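Local coordinates for phage-like element PBSX protein XkdH (Bacillus subtilis, PDB 3F3B) that is of unknown function but belongs to the DUF3599 family of the phage-barrel clan and probably serves the phage-like particle of the defective prophage PBSX, at residues H75-L78 with S79-I82. Residues are numbered along the deposited sequence; the frame is centred on the assembly and turned at random.
Sequences HFPL and SADI
S79 starts the return of the chain after P77, at the third position of a type I beta turn that runs from P77 to A80. The hydroxyl S79 OG lies beside the edge of the proline, 3.9 Å from P77 CB. With chi1 at 62°, OG is tucked in over its own backbone, on the side from which P77 CB approaches.

A80 closes the turn. The backbone A80 N donates to P77 O over 3.1 Å, with an N-H...O angle of 154°. The donor stands well above the carbonyl plane, 58° out of it. The methyl carbon A80 CB is 4.1 Å from P77 CD and 4.3 Å from F76 CB, a light apolar contact.

I82 makes the main side-chain contact. The terminal methyl I82 CD1 rests over the middle of one face of the F76 ring, 3.4 Å from the centroid and close to the ring normal. This is a CH-pi contact, made by the end of the longer branch. I82 CG1 follows behind, 3.7 Å from F76 CD2. The CB bonds of both residues point across the contact, and the F76 ring and the CG1 branch of I82 meet there.

The turn follows strand 66-77 and folds the next residues back against F76. F76 and I82 are buried, and both touch I13 of strand 9-19 and W108 of strand 107-114. F76 also packs on V48 and C50 of strand 48-61. L78 O accepts a hydrogen bond from W108 NE1, which ties the turn to strand 107-114. From here the loop leads on to strand 87-90 of the same curled antiparallel sheet.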
loop_
_atom_site.group_PDB
_atom_site.type_symbol
_atom_site.label_atom_id
_atom_site.label_comp_id
_atom_site.label_asym_id
_atom_site.label_seq_id
_atom_site.Cartn_x
_atom_site.Cartn_y
_atom_site.Cartn_z
ATOM N N HIS A 75 -5.682 3.368 9.535
ATOM C CA HIS A 75 -5.228 4.190 10.653
ATOM C C HIS A 75 -3.972 3.517 11.197
ATOM O O HIS A 75 -4.018 2.354 11.597
ATOM C CB HIS A 75 -6.296 4.251 11.739
ATOM C CG HIS A 75 -7.613 4.768 11.259
ATOM N ND1 HIS A 75 -8.335 4.147 10.263
ATOM C CD2 HIS A 75 -8.344 5.843 11.640
ATOM C CE1 HIS A 75 -9.456 4.815 10.053
ATOM N NE2 HIS A 75 -9.485 5.848 10.875
ATOM N N PHE A 76 -2.863 4.254 11.199
ATOM C CA PHE A 76 -1.565 3.757 11.647
ATOM C C PHE A 76 -1.038 4.546 12.827
ATOM O O PHE A 76 -1.401 5.709 13.025
ATOM C CB PHE A 76 -0.517 3.924 10.552
ATOM C CG PHE A 76 -0.684 3.022 9.371
ATOM C CD1 PHE A 76 -0.335 1.684 9.450
ATOM C CD2 PHE A 76 -1.074 3.544 8.137
ATOM C CE1 PHE A 76 -0.357 0.886 8.324
ATOM C CE2 PHE A 76 -1.096 2.749 7.002
ATOM C CZ PHE A 76 -0.736 1.419 7.096
ATOM N N PRO A 77 -0.136 3.934 13.612
ATOM C CA PRO A 77 0.440 4.624 14.766
ATOM C C PRO A 77 1.291 5.734 14.171
ATOM O O PRO A 77 1.827 5.580 13.077
ATOM C CB PRO A 77 1.308 3.553 15.423
ATOM C CG PRO A 77 0.711 2.260 14.959
ATOM C CD PRO A 77 0.368 2.554 13.522
ATOM N N LEU A 78 1.422 6.840 14.887
ATOM C CA LEU A 78 2.205 7.970 14.405
ATOM C C LEU A 78 3.685 7.609 14.219
ATOM O O LEU A 78 4.362 8.154 13.346
ATOM C CB LEU A 78 2.067 9.146 15.379
ATOM C CG LEU A 78 2.110 10.534 14.740
ATOM C CD1 LEU A 78 0.949 10.677 13.769
ATOM C CD2 LEU A 78 2.022 11.595 15.819
ATOM N N SER A 79 4.178 6.684 15.035
ATOM C CA SER A 79 5.569 6.254 14.958
ATOM C C SER A 79 5.874 5.486 13.674
ATOM O O SER A 79 7.038 5.295 13.318
ATOM C CB SER A 79 5.910 5.373 16.161
ATOM O OG SER A 79 5.102 4.206 16.163
ATOM N N ALA A 80 4.832 5.040 12.984
ATOM C CA ALA A 80 5.011 4.293 11.743
ATOM C C ALA A 80 5.452 5.175 10.564
ATOM O O ALA A 80 5.043 6.327 10.455
ATOM C CB ALA A 80 3.716 3.567 11.393
ATOM N N ASP A 81 6.288 4.614 9.689
ATOM C CA ASP A 81 6.797 5.310 8.498
ATOM C C ASP A 81 5.810 5.041 7.361
ATOM O O ASP A 81 5.868 3.994 6.713
ATOM C CB ASP A 81 8.176 4.758 8.120
ATOM C CG ASP A 81 8.857 5.548 7.002
ATOM O OD1 ASP A 81 8.186 5.972 6.035
ATOM O OD2 ASP A 81 10.091 5.729 7.080
ATOM N N ILE A 82 4.906 5.984 7.126
ATOM C CA ILE A 82 3.891 5.840 6.086
ATOM C C ILE A 82 4.176 6.770 4.917
ATOM O O ILE A 82 4.387 7.966 5.107
ATOM C CB ILE A 82 2.486 6.171 6.637
ATOM C CG1 ILE A 82 2.200 5.334 7.896
ATOM C CG2 ILE A 82 1.444 5.947 5.561
ATOM C CD1 ILE A 82 2.265 3.836 7.697
#